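Local coordinates for protein TbiB1 (Thermobaculum terrenum, PDB 5V1V) that binds the leader peptide of the lasso-peptide precursor TbiA and, as a PqqD-like protein, probably serves to recognise it during biosynthesis, at residues A[19-24]-A[81-86]; A[12-17]-A[39-44]; A[33-38]-A[58-63]. All blocks are in the same frame, centred on the assembly; numbering follows the deposited sequence.

Interaction 1. Residues A[19-24]-A[81-86]; sequences VVLLHL and KELLEG. With ZN (zinc ion), chain G.
The first torsion of His23 (chi1 -165°) sets CG opposite the backbone N and carries the imidazole to the turn at Glu82, while Leu83, whose CG lies anti to the carbonyl carbon (chi1 -61°), brings its branches close to the ring and to Leu21. The backbone carbonyl of Glu82 sits at the edge of the imidazole, with His23 NE2 3.1 Å from Glu82 O. A water 3.0 Å from His23 NE2 donates a hydrogen bond to Glu85 OE2, joining the ring indirectly to a zinc site. There Glu82 OE1 binds the zinc ion at 1.9 Å and Glu85 OE1 at 2.1 Å, both chains bending at chi2 to converge on it; two waters are also bound. Apolar contact completes the join: Leu83 CD2 reaches the His23 ring edge, and Leu83 CD1 lies 4.2 Å from Leu21 CD1. Glu82, with its positive phi, is the C-prime residue of a Schellman motif ending helix 64-80. Leu83 packs among Leu78 of that helix, Val10 and Phe30, against the three-stranded sheet whose middle strand is 18-23, while strand 84-85 goes on to pair with strand 5-6.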
loop_
_atom_site.group_PDB
_atom_site.type_symbol
_atom_site.label_atom_id
_atom_site.label_comp_id
_atom_site.label_asym_id
_atom_site.label_seq_id
_atom_site.Cartn_x
_atom_site.Cartn_y
_atom_site.Cartn_z
ATOM N N VAL A 19 -9.609 0.760 -0.811
ATOM C CA VAL A 19 -9.485 -0.337 0.144
ATOM C C VAL A 19 -9.523 0.249 1.541
ATOM O O VAL A 19 -8.845 1.233 1.828
ATOM C CB VAL A 19 -8.153 -1.116 0.032
ATOM C CG1 VAL A 19 -8.296 -2.482 0.694
ATOM C CG2 VAL A 19 -7.707 -1.277 -1.407
ATOM N N VAL A 20 -10.315 -0.364 2.409
ATOM C CA VAL A 20 -10.280 -0.054 3.824
ATOM C C VAL A 20 -9.444 -1.141 4.498
ATOM O O VAL A 20 -9.667 -2.343 4.271
ATOM C CB VAL A 20 -11.700 0.005 4.418
ATOM C CG1 VAL A 20 -11.643 0.306 5.909
ATOM C CG2 VAL A 20 -12.517 1.067 3.690
ATOM N N LEU A 21 -8.474 -0.729 5.314
ATOM C CA LEU A 21 -7.629 -1.672 6.057
ATOM C C LEU A 21 -7.956 -1.597 7.536
ATOM O O LEU A 21 -8.040 -0.499 8.090
ATOM C CB LEU A 21 -6.143 -1.337 5.881
ATOM C CG LEU A 21 -5.654 -1.112 4.454
ATOM C CD1 LEU A 21 -4.181 -0.749 4.423
ATOM C CD2 LEU A 21 -5.903 -2.361 3.634
ATOM N N LEU A 22 -8.111 -2.755 8.172
ATOM C CA LEU A 22 -8.341 -2.833 9.604
ATOM C C LEU A 22 -7.220 -3.636 10.247
ATOM O O LEU A 22 -6.988 -4.785 9.872
ATOM C CB LEU A 22 -9.681 -3.513 9.888
ATOM C CG LEU A 22 -10.976 -2.789 9.524
ATOM C CD1 LEU A 22 -11.277 -2.863 8.033
ATOM C CD2 LEU A 22 -12.103 -3.412 10.327
ATOM N N HIS A 23 -6.521 -3.036 11.201
ATOM C CA HIS A 23 -5.505 -3.762 11.917
ATOM C C HIS A 23 -6.139 -4.331 13.174
ATOM O O HIS A 23 -6.541 -3.579 14.066
ATOM C CB HIS A 23 -4.337 -2.855 12.259
ATOM C CG HIS A 23 -3.118 -3.601 12.687
ATOM N ND1 HIS A 23 -3.092 -4.412 13.803
ATOM C CD2 HIS A 23 -1.884 -3.675 12.137
ATOM C CE1 HIS A 23 -1.891 -4.949 13.922
ATOM N NE2 HIS A 23 -1.144 -4.525 12.919
ATOM N N LEU A 24 -6.264 -5.656 13.224
ATOM C CA LEU A 24 -7.034 -6.314 14.296
ATOM C C LEU A 24 -6.426 -6.229 15.683
ATOM O O LEU A 24 -7.101 -6.508 16.677
ATOM C CB LEU A 24 -7.308 -7.775 13.950
ATOM C CG LEU A 24 -8.159 -8.026 12.709
ATOM C CD1 LEU A 24 -8.410 -9.513 12.538
ATOM C CD2 LEU A 24 -9.466 -7.254 12.746
ATOM N N LYS A 81 2.905 1.830 10.552
ATOM C CA LYS A 81 1.596 1.554 11.139
ATOM C C LYS A 81 1.362 0.051 11.339
ATOM O O LYS A 81 0.247 -0.379 11.616
ATOM C CB LYS A 81 0.485 2.183 10.289
ATOM C CG LYS A 81 0.459 3.707 10.348
ATOM C CD LYS A 81 0.189 4.204 11.759
ATOM C CE LYS A 81 0.483 5.689 11.889
ATOM N NZ LYS A 81 -0.012 6.214 13.190
ATOM N N GLU A 82 2.438 -0.734 11.208
ATOM C CA GLU A 82 2.398 -2.193 11.426
ATOM C C GLU A 82 1.473 -2.911 10.443
ATOM O O GLU A 82 0.922 -3.983 10.726
ATOM C CB GLU A 82 2.115 -2.548 12.901
ATOM C CG GLU A 82 3.192 -2.024 13.850
ATOM C CD GLU A 82 4.601 -2.467 13.470
ATOM O OE1 GLU A 82 4.803 -3.672 13.184
ATOM O OE2 GLU A 82 5.522 -1.622 13.458
ATOM N N LEU A 83 1.341 -2.320 9.259
ATOM C CA LEU A 83 0.531 -2.893 8.193
ATOM C C LEU A 83 1.342 -3.793 7.272
ATOM O O LEU A 83 0.777 -4.655 6.594
ATOM C CB LEU A 83 -0.167 -1.797 7.375
ATOM C CG LEU A 83 -1.145 -0.898 8.152
ATOM C CD1 LEU A 83 -1.465 0.360 7.360
ATOM C CD2 LEU A 83 -2.426 -1.649 8.487
ATOM N N LEU A 84 2.658 -3.580 7.264
ATOM C CA LEU A 84 3.608 -4.266 6.392
ATOM C C LEU A 84 4.777 -4.703 7.234
ATOM O O LEU A 84 5.301 -3.905 8.036
ATOM C CB LEU A 84 4.103 -3.315 5.292
ATOM C CG LEU A 84 5.181 -3.812 4.324
ATOM C CD1 LEU A 84 4.577 -4.802 3.342
ATOM C CD2 LEU A 84 5.770 -2.624 3.574
ATOM N N GLU A 85 5.177 -5.963 7.055
ATOM C CA GLU A 85 6.293 -6.546 7.788
ATOM C C GLU A 85 7.472 -6.862 6.885
ATOM O O GLU A 85 7.300 -7.188 5.712
ATOM C CB GLU A 85 5.851 -7.805 8.547
ATOM C CG GLU A 85 4.701 -7.586 9.524
ATOM C CD GLU A 85 4.985 -6.538 10.594
ATOM O OE1 GLU A 85 6.150 -6.113 10.744
ATOM O OE2 GLU A 85 4.036 -6.131 11.301
ATOM N N GLY A 86 8.672 -6.763 7.453
ATOM C CA GLY A 86 9.903 -7.091 6.747
ATOM C C GLY A 86 10.526 -5.949 5.969
ATOM O O GLY A 86 11.536 -6.144 5.306
HETATM ZN ZN ZN G . 6.136 -4.547 12.087
HETATM O O HOH W 1 1.254 -6.362 12.721
HETATM O O HOH W 2 5.807 -3.151 10.578
HETATM O O HOH W 3 6.600 -5.969 13.422
#

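Interaction 2. Residues A[12-17]-A[39-44]; sequences SAHIDD and IWSLLE. With ZN (zinc ion), chain E.
Two rings, the imidazole of His14 and the indole of Trp40, meet the opposite segment by their edges. At the rim of the imidazole, Glu44 OE1 lies in the ring plane, 3.3 Å from His14 NE2, and Ser41 OG approaches His14 CE1 at 3.4 Å. The indole presents its N-H to Ser12: Trp40 NE1 donates to Ser12 OG over 2.9 Å, with an N-H...O angle of 145° and the oxygen tilted 16° from the ring plane, so the bond is somewhat bent. Trp40 has CG anti to its backbone N, which swings the indole off helix 34-44 toward strand 10-15, where Leu21 of the neighbouring strand also packs on it. The chain of Glu44, extended beyond CG, comes from the opposite direction to His14, its carboxylate turned 41° from the imidazole plane. Its second oxygen, Glu44 OE2, stands 3.2 Å from Ser12 OG, so serine, indole and carboxylate cluster beside the metal. Ser41 OG is itself tied to Ser37 O, one turn back along the helix. The short segments keep an axis separation of 11.4 Å, a gap bridged by side chains and metal. Between His14 and Glu44 sits a zinc ion, 1.9 Å from His14 NE2 and equally close to Glu44 OE1, with a water as a further ligand. The closeness of NE2 and OE1 is therefore that of two atoms sharing a metal. Because NE2 gives its lone pair to zinc, the imidazole proton probably resides on ND1, and the positive ion probably keeps the carboxylate ionised; coordination thus couples strand 10-15 to the last turn of helix 34-44.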
loop_
_atom_site.group_PDB
_atom_site.type_symbol
_atom_site.label_atom_id
_atom_site.label_comp_id
_atom_site.label_asym_id
_atom_site.label_seq_id
_atom_site.Cartn_x
_atom_site.Cartn_y
_atom_site.Cartn_z
ATOM N N SER A 12 -8.431 -6.651 4.843
ATOM C CA SER A 12 -8.607 -5.712 3.731
ATOM C C SER A 12 -10.017 -5.818 3.174
ATOM O O SER A 12 -10.497 -6.915 2.884
ATOM C CB SER A 12 -7.610 -5.994 2.603
ATOM O OG SER A 12 -6.283 -5.964 3.063
ATOM N N ALA A 13 -10.668 -4.669 3.017
ATOM C CA ALA A 13 -12.035 -4.597 2.509
ATOM C C ALA A 13 -12.051 -3.681 1.287
ATOM O O ALA A 13 -11.971 -2.466 1.426
ATOM C CB ALA A 13 -12.965 -4.055 3.588
ATOM N N HIS A 14 -12.148 -4.259 0.094
ATOM C CA HIS A 14 -12.178 -3.462 -1.128
ATOM C C HIS A 14 -13.562 -2.917 -1.395
ATOM O O HIS A 14 -14.563 -3.622 -1.263
ATOM C CB HIS A 14 -11.754 -4.289 -2.332
ATOM C CG HIS A 14 -10.307 -4.643 -2.343
ATOM N ND1 HIS A 14 -9.358 -3.885 -2.993
ATOM C CD2 HIS A 14 -9.647 -5.685 -1.794
ATOM C CE1 HIS A 14 -8.172 -4.443 -2.837
ATOM N NE2 HIS A 14 -8.320 -5.539 -2.113
ATOM N N ILE A 15 -13.602 -1.650 -1.784
ATOM C CA ILE A 15 -14.839 -0.994 -2.178
ATOM C C ILE A 15 -14.505 -0.132 -3.393
ATOM O O ILE A 15 -13.829 0.890 -3.261
ATOM C CB ILE A 15 -15.438 -0.175 -1.011
ATOM C CG1 ILE A 15 -15.788 -1.110 0.156
ATOM C CG2 ILE A 15 -16.683 0.583 -1.455
ATOM C CD1 ILE A 15 -15.895 -0.442 1.505
ATOM N N ASP A 16 -14.950 -0.591 -4.566
ATOM C CA ASP A 16 -14.649 0.011 -5.880
ATOM C C ASP A 16 -13.703 1.221 -5.858
ATOM O O ASP A 16 -14.101 2.322 -5.459
ATOM C CB ASP A 16 -15.955 0.352 -6.616
ATOM C CG ASP A 16 -15.746 0.657 -8.095
ATOM O OD1 ASP A 16 -14.753 0.177 -8.688
ATOM O OD2 ASP A 16 -16.591 1.377 -8.671
ATOM N N ASP A 17 -12.464 0.993 -6.303
ATOM C CA ASP A 17 -11.377 1.999 -6.353
ATOM C C ASP A 17 -10.528 1.978 -5.083
ATOM O O ASP A 17 -9.298 2.081 -5.140
ATOM C CB ASP A 17 -11.908 3.423 -6.645
ATOM C CG ASP A 17 -10.794 4.472 -6.774
ATOM O OD1 ASP A 17 -9.684 4.136 -7.247
ATOM O OD2 ASP A 17 -11.034 5.650 -6.406
ATOM N N ILE A 39 -1.033 -0.606 -5.309
ATOM C CA ILE A 39 0.145 -1.126 -4.618
ATOM C C ILE A 39 -0.266 -2.163 -3.570
ATOM O O ILE A 39 0.344 -3.229 -3.489
ATOM C CB ILE A 39 0.991 0.002 -4.002
ATOM C CG1 ILE A 39 1.603 0.842 -5.127
ATOM C CG2 ILE A 39 2.072 -0.589 -3.099
ATOM C CD1 ILE A 39 2.106 2.191 -4.660
ATOM N N TRP A 40 -1.305 -1.872 -2.784
ATOM C CA TRP A 40 -1.753 -2.827 -1.783
ATOM C C TRP A 40 -2.155 -4.157 -2.421
ATOM O O TRP A 40 -1.775 -5.230 -1.948
ATOM C CB TRP A 40 -2.897 -2.238 -0.972
ATOM C CG TRP A 40 -3.295 -3.117 0.171
ATOM C CD1 TRP A 40 -4.339 -4.001 0.196
ATOM C CD2 TRP A 40 -2.636 -3.234 1.443
ATOM N NE1 TRP A 40 -4.372 -4.652 1.404
ATOM C CE2 TRP A 40 -3.351 -4.193 2.192
ATOM C CE3 TRP A 40 -1.530 -2.607 2.032
ATOM C CZ2 TRP A 40 -2.995 -4.554 3.494
ATOM C CZ3 TRP A 40 -1.173 -2.968 3.338
ATOM C CH2 TRP A 40 -1.908 -3.934 4.051
ATOM N N SER A 41 -2.896 -4.082 -3.521
ATOM C CA SER A 41 -3.315 -5.293 -4.221
ATOM C C SER A 41 -2.124 -6.128 -4.694
ATOM O O SER A 41 -2.146 -7.364 -4.616
ATOM C CB SER A 41 -4.235 -4.953 -5.389
ATOM O OG SER A 41 -5.448 -4.399 -4.920
ATOM N N LEU A 42 -1.077 -5.454 -5.161
ATOM C CA LEU A 42 0.145 -6.139 -5.578
ATOM C C LEU A 42 0.881 -6.761 -4.386
ATOM O O LEU A 42 1.401 -7.870 -4.482
ATOM C CB LEU A 42 1.057 -5.183 -6.355
ATOM C CG LEU A 42 0.515 -4.741 -7.722
ATOM C CD1 LEU A 42 1.105 -3.408 -8.159
ATOM C CD2 LEU A 42 0.753 -5.813 -8.775
ATOM N N LEU A 43 0.918 -6.046 -3.257
ATOM C CA LEU A 43 1.474 -6.617 -2.026
ATOM C C LEU A 43 0.695 -7.864 -1.595
ATOM O O LEU A 43 1.282 -8.855 -1.152
ATOM C CB LEU A 43 1.494 -5.590 -0.894
ATOM C CG LEU A 43 2.505 -4.454 -1.031
ATOM C CD1 LEU A 43 2.163 -3.373 -0.018
ATOM C CD2 LEU A 43 3.941 -4.928 -0.860
ATOM N N GLU A 44 -0.629 -7.816 -1.721
ATOM C CA GLU A 44 -1.470 -8.971 -1.403
ATOM C C GLU A 44 -1.088 -10.208 -2.212
ATOM O O GLU A 44 -1.207 -11.335 -1.722
ATOM C CB GLU A 44 -2.948 -8.633 -1.599
ATOM C CG GLU A 44 -3.483 -7.673 -0.553
ATOM C CD GLU A 44 -4.936 -7.308 -0.758
ATOM O OE1 GLU A 44 -5.305 -6.899 -1.875
ATOM O OE2 GLU A 44 -5.709 -7.400 0.213
HETATM ZN ZN ZN E . -7.206 -7.126 -2.232
HETATM O O HOH W 4 -6.906 -7.601 -4.098
#

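Interaction 3. Residues A[33-38]-A[58-63]; sequences DAVGSR and AEYSVD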
loop_
_atom_site.group_PDB
_atom_site.type_symbol
_atom_site.label_atom_id
_atom_site.label_comp_id
_atom_site.label_asym_id
_atom_site.label_seq_id
_atom_site.Cartn_x
_atom_site.Cartn_y
_atom_site.Cartn_z
ATOM N N ASP A 33 -6.550 4.648 -1.812
ATOM C CA ASP A 33 -7.244 4.914 -3.066
ATOM C C ASP A 33 -6.262 4.856 -4.225
ATOM O O ASP A 33 -5.052 4.866 -4.019
ATOM C CB ASP A 33 -7.974 6.268 -3.025
ATOM C CG ASP A 33 -7.023 7.458 -2.935
ATOM O OD1 ASP A 33 -5.879 7.289 -2.464
ATOM O OD2 ASP A 33 -7.430 8.571 -3.332
ATOM N N ALA A 34 -6.797 4.761 -5.441
ATOM C CA ALA A 34 -6.009 4.864 -6.669
ATOM C C ALA A 34 -4.707 4.053 -6.637
ATOM O O ALA A 34 -4.750 2.827 -6.543
ATOM C CB ALA A 34 -5.743 6.332 -6.996
ATOM N N VAL A 35 -3.564 4.734 -6.723
ATOM C CA VAL A 35 -2.273 4.055 -6.788
ATOM C C VAL A 35 -1.957 3.304 -5.487
ATOM O O VAL A 35 -1.434 2.197 -5.533
ATOM C CB VAL A 35 -1.121 5.019 -7.171
ATOM C CG1 VAL A 35 0.214 4.283 -7.223
ATOM C CG2 VAL A 35 -1.397 5.707 -8.506
ATOM N N GLY A 36 -2.287 3.895 -4.341
ATOM C CA GLY A 36 -2.093 3.211 -3.051
ATOM C C GLY A 36 -2.828 1.885 -2.981
ATOM O O GLY A 36 -2.283 0.877 -2.510
ATOM N N SER A 37 -4.075 1.896 -3.453
ATOM C CA SER A 37 -4.884 0.683 -3.513
ATOM C C SER A 37 -4.277 -0.346 -4.458
ATOM O O SER A 37 -4.267 -1.541 -4.159
ATOM C CB SER A 37 -6.310 1.007 -3.949
ATOM O OG SER A 37 -6.969 1.750 -2.952
ATOM N N ARG A 38 -3.765 0.120 -5.596
ATOM C CA ARG A 38 -3.128 -0.779 -6.546
ATOM C C ARG A 38 -1.869 -1.419 -5.955
ATOM O O ARG A 38 -1.663 -2.630 -6.088
ATOM C CB ARG A 38 -2.808 -0.075 -7.868
ATOM C CG ARG A 38 -2.188 -0.996 -8.912
ATOM C CD ARG A 38 -3.146 -2.055 -9.437
ATOM N NE ARG A 38 -2.477 -2.905 -10.416
ATOM C CZ ARG A 38 -2.435 -4.234 -10.388
ATOM N NH1 ARG A 38 -3.058 -4.918 -9.434
ATOM N NH2 ARG A 38 -1.784 -4.883 -11.341
ATOM N N ALA A 58 4.105 0.398 -15.840
ATOM C CA ALA A 58 3.384 -0.127 -16.992
ATOM C C ALA A 58 1.952 0.409 -17.050
ATOM O O ALA A 58 1.389 0.578 -18.135
ATOM C CB ALA A 58 3.385 -1.646 -16.952
ATOM N N GLU A 59 1.373 0.682 -15.881
ATOM C CA GLU A 59 -0.058 0.982 -15.759
ATOM C C GLU A 59 -0.390 2.468 -15.665
ATOM O O GLU A 59 -1.550 2.860 -15.846
ATOM C CB GLU A 59 -0.625 0.248 -14.546
ATOM C CG GLU A 59 -0.640 -1.265 -14.720
ATOM C CD GLU A 59 -1.040 -2.018 -13.464
ATOM O OE1 GLU A 59 -1.624 -1.406 -12.542
ATOM O OE2 GLU A 59 -0.773 -3.239 -13.410
ATOM N N TYR A 60 0.620 3.289 -15.393
ATOM C CA TYR A 60 0.422 4.713 -15.137
ATOM C C TYR A 60 1.365 5.588 -15.944
ATOM O O TYR A 60 2.484 5.181 -16.257
ATOM C CB TYR A 60 0.605 5.004 -13.641
ATOM C CG TYR A 60 -0.477 4.396 -12.780
ATOM C CD1 TYR A 60 -1.636 5.106 -12.493
ATOM C CD2 TYR A 60 -0.346 3.104 -12.266
ATOM C CE1 TYR A 60 -2.636 4.553 -11.713
ATOM C CE2 TYR A 60 -1.340 2.546 -11.475
ATOM C CZ TYR A 60 -2.485 3.277 -11.208
ATOM O OH TYR A 60 -3.491 2.735 -10.433
ATOM N N SER A 61 0.901 6.796 -16.264
ATOM C CA SER A 61 1.698 7.780 -16.981
ATOM C C SER A 61 2.633 8.456 -15.992
ATOM O O SER A 61 2.355 9.557 -15.498
ATOM C CB SER A 61 0.796 8.810 -17.659
ATOM O OG SER A 61 1.571 9.806 -18.297
ATOM N N VAL A 62 3.736 7.772 -15.697
ATOM C CA VAL A 62 4.675 8.202 -14.666
ATOM C C VAL A 62 6.060 7.651 -14.971
ATOM O O VAL A 62 6.186 6.572 -15.541
ATOM C CB VAL A 62 4.195 7.759 -13.258
ATOM C CG1 VAL A 62 4.129 6.241 -13.140
ATOM C CG2 VAL A 62 5.052 8.372 -12.164
ATOM N N ASP A 63 7.085 8.398 -14.570
ATOM C CA ASP A 63 8.474 7.989 -14.733
ATOM C C ASP A 63 8.907 7.088 -13.576
ATOM O O ASP A 63 8.405 7.217 -12.455
ATOM C CB ASP A 63 9.379 9.224 -14.809
ATOM C CG ASP A 63 9.279 10.104 -13.568
ATOM O OD1 ASP A 63 8.221 10.741 -13.361
ATOM O OD2 ASP A 63 10.261 10.156 -12.799
#
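The ionic part of the contact is a side-on salt bridge between Arg38 and Glu59. Arg38 NE donates to Glu59 OE1 over 2.7 Å at 164°, and Arg38 NH2 donates to Glu59 OE2 over 2.8 Å at 169°. Each oxygen uses its syn lone pair, and the guanidinium and carboxylate planes differ by just 14°, so two nearly straight bonds hold the two groups nearly coplanar and restrict their rotation. A bend at chi2 turns the arginine chain to meet the extended glutamate at about a right angle. In this PqqD-family domain, which belongs to the helix-turn-helix clan, the pair links helix 34-44 to the close of helix 49-59. The next residue, Tyr60, pairs in a parallel beta ladder with a strand of the bound peptide. The apolar part is a CH-pi contact. Val35 CG2, the branch anti to the carbonyl carbon, lies over one face of the Tyr60 ring, 4.0 Å from its centroid and displaced toward the rim, where it comes 3.6 Å from Tyr60 CE1. Arg38 lines the ring's edge with CG, while its CB stands 3.9 Å from Tyr60 OH. Val35 and Tyr60 also pack on the peptide backbone.

Followed from the N terminus, after the short strand 5-6 the chain lays down strand 10-15, which meets helix 34-44: interaction 2 closes that first loop, which holds strands 18-23 and 28-32 and the start of the helix. Strand 18-23, opened within this loop, meets residues 81-86 only near the C terminus, so interaction 1 crosses interaction 2 and encloses all three helices. Interaction 3 lies nested inside interaction 1, joining the start of helix 34-44 to the end of helix 49-59, and it too crosses interaction 2. Helix 34-44 is common to interactions 2 and 3, while interactions 1 and 2 use the neighbouring strands 18-23 and 10-15.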